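Local structure of urocanate hydratase (Paenibacillus sp. Soil724D2, 7NED) at residues Arg24-Val29 and Ala57-Leu62. The protein probably hydrates thiourocanate in bacterial ergothioneine breakdown, as a urocanase-family lyase that binds NAD+ as cofactor and can hold urocanate in its active site. Residues are numbered along the deposited sequence; the frame is centred on the assembly and turned at random.
Sequences RMLENV and AIVRTL
In Leu26, CG lies opposite the backbone N (chi1 168°), and with chi2 of 57° to CD1 the other methyl, CD2, becomes the outstretched end that meets the CG2 methyls of Ile58 and Val59. Ile58 contributes through its short branch, CG2 being trans to its own N, whereas Val59 offers the methyl that lies beside its N. The result is a small helix-helix contact in the N-terminal region of the urocanase fold, between helices 17-31 and 52-64, and it illustrates how packing between two segments, 24-29 and 57-62, can converge on one leucine methyl. CD2 of Leu26 sits 3.8 Å from CG2 of Ile58 and 4.0 Å from CG2 of Val59, van der Waals distances without compression. The leucine runs at about a right angle to the valine side chain and at a slant to the isoleucine. With the nearest CA pair, Leu26 and Val59, 8.7 Å apart, the methyls rather than the backbones meet.

Apolar neighbours add to the packing: Trp127 touches both Leu26 and Ile58, Leu23, one turn earlier on helix 17-31, extends the interface to Val59 and Leu62, and Ile73 of strand 69-74 lies against Ile58. Glu27 is engaged beyond this pair of helices, in a salt bridge to Arg13. The other flank of helix 52-64 meets the second subunit, where Thr61 packs on Ile543 of that chain. The Thr61 hydroxyl turns back into its helix: OG1 donates to Ala57 O at 2.7 Å, while Thr61 N reaches that oxygen from the opposite face of the carbonyl plane.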
loop_
_atom_site.group_PDB
_atom_site.type_symbol
_atom_site.label_atom_id
_atom_site.label_comp_id
_atom_site.label_asym_id
_atom_site.label_seq_id
_atom_site.Cartn_x
_atom_site.Cartn_y
_atom_site.Cartn_z
ATOM N N ARG A 24 13.308 18.604 13.304
ATOM C CA ARG A 24 12.620 19.170 14.465
ATOM C C ARG A 24 11.262 18.537 14.691
ATOM O O ARG A 24 10.803 18.454 15.833
ATOM C CB ARG A 24 12.484 20.676 14.303
ATOM C CG ARG A 24 13.835 21.343 14.393
ATOM C CD ARG A 24 13.705 22.863 14.410
ATOM N NE ARG A 24 15.043 23.462 14.390
ATOM C CZ ARG A 24 15.294 24.734 14.709
ATOM N NH1 ARG A 24 14.298 25.564 15.068
ATOM N NH2 ARG A 24 16.540 25.174 14.666
ATOM N N MET A 25 10.567 18.130 13.620
ATOM C CA MET A 25 9.295 17.451 13.832
ATOM C C MET A 25 9.510 16.096 14.499
ATOM O O MET A 25 8.715 15.663 15.356
ATOM C CB MET A 25 8.587 17.310 12.480
ATOM C CG MET A 25 8.060 18.619 11.996
ATOM S SD MET A 25 7.191 18.351 10.483
ATOM C CE MET A 25 5.514 17.921 11.034
ATOM N N LEU A 26 10.573 15.402 14.111
ATOM C CA LEU A 26 10.931 14.169 14.812
ATOM C C LEU A 26 11.176 14.438 16.297
ATOM O O LEU A 26 10.622 13.757 17.175
ATOM C CB LEU A 26 12.159 13.523 14.150
ATOM C CG LEU A 26 12.842 12.390 14.904
ATOM C CD1 LEU A 26 11.885 11.230 15.213
ATOM C CD2 LEU A 26 14.058 11.883 14.144
ATOM N N GLU A 27 11.994 15.445 16.597
ATOM C CA GLU A 27 12.243 15.781 17.986
ATOM C C GLU A 27 10.948 16.144 18.683
ATOM O O GLU A 27 10.725 15.775 19.848
ATOM C CB GLU A 27 13.231 16.934 18.058
ATOM C CG GLU A 27 14.607 16.540 17.577
ATOM C CD GLU A 27 15.522 17.723 17.421
ATOM O OE1 GLU A 27 15.070 18.827 17.088
ATOM O OE2 GLU A 27 16.730 17.546 17.659
ATOM N N ASN A 28 10.083 16.877 17.977
ATOM C CA ASN A 28 8.854 17.398 18.568
ATOM C C ASN A 28 7.866 16.285 18.927
ATOM O O ASN A 28 7.173 16.384 19.946
ATOM C CB ASN A 28 8.205 18.400 17.609
ATOM C CG ASN A 28 7.043 19.142 18.245
ATOM O OD1 ASN A 28 7.178 19.681 19.357
ATOM N ND2 ASN A 28 5.890 19.188 17.543
ATOM N N VAL A 29 7.749 15.228 18.102
ATOM C CA VAL A 29 6.821 14.168 18.500
ATOM C C VAL A 29 7.383 13.413 19.699
ATOM O O VAL A 29 6.618 12.850 20.493
ATOM C CB VAL A 29 6.470 13.191 17.352
ATOM C CG1 VAL A 29 5.904 13.937 16.142
ATOM C CG2 VAL A 29 7.670 12.338 16.950
ATOM N N ALA A 57 20.511 7.094 13.578
ATOM C CA ALA A 57 20.889 7.089 12.156
ATOM C C ALA A 57 19.974 7.986 11.326
ATOM O O ALA A 57 20.443 8.657 10.400
ATOM C CB ALA A 57 20.887 5.658 11.607
ATOM N N ILE A 58 18.681 8.068 11.667
ATOM C CA ILE A 58 17.815 9.059 11.021
ATOM C C ILE A 58 18.323 10.474 11.292
ATOM O O ILE A 58 18.407 11.304 10.378
ATOM C CB ILE A 58 16.356 8.884 11.492
ATOM C CG1 ILE A 58 15.770 7.568 10.961
ATOM C CG2 ILE A 58 15.488 10.090 11.085
ATOM C CD1 ILE A 58 14.425 7.208 11.611
ATOM N N VAL A 59 18.647 10.782 12.554
ATOM C CA VAL A 59 19.129 12.118 12.878
ATOM C C VAL A 59 20.401 12.438 12.102
ATOM O O VAL A 59 20.508 13.505 11.478
ATOM C CB VAL A 59 19.321 12.268 14.399
ATOM C CG1 VAL A 59 20.034 13.592 14.721
ATOM C CG2 VAL A 59 17.962 12.247 15.076
ATOM N N ARG A 60 21.387 11.528 12.126
ATOM C CA ARG A 60 22.612 11.747 11.346
ATOM C C ARG A 60 22.290 11.982 9.876
ATOM O O ARG A 60 22.810 12.916 9.246
ATOM C CB ARG A 60 23.568 10.556 11.479
ATOM C CG ARG A 60 24.270 10.464 12.817
ATOM C CD ARG A 60 25.378 9.395 12.788
ATOM N NE ARG A 60 24.841 8.067 12.532
ATOM C CZ ARG A 60 24.424 7.218 13.475
ATOM N NH1 ARG A 60 24.492 7.541 14.774
ATOM N NH2 ARG A 60 23.966 6.029 13.107
ATOM N N THR A 61 21.441 11.130 9.307
ATOM C CA THR A 61 21.139 11.254 7.884
ATOM C C THR A 61 20.508 12.601 7.552
ATOM O O THR A 61 20.863 13.225 6.549
ATOM C CB THR A 61 20.218 10.128 7.440
ATOM O OG1 THR A 61 20.836 8.865 7.718
ATOM C CG2 THR A 61 19.958 10.244 5.919
ATOM N N LEU A 62 19.548 13.059 8.369
ATOM C CA LEU A 62 18.885 14.325 8.076
ATOM C C LEU A 62 19.848 15.499 8.138
ATOM O O LEU A 62 19.654 16.481 7.421
ATOM C CB LEU A 62 17.723 14.589 9.059
ATOM C CG LEU A 62 16.420 13.857 8.733
ATOM C CD1 LEU A 62 15.454 13.955 9.898
ATOM C CD2 LEU A 62 15.834 14.471 7.495
#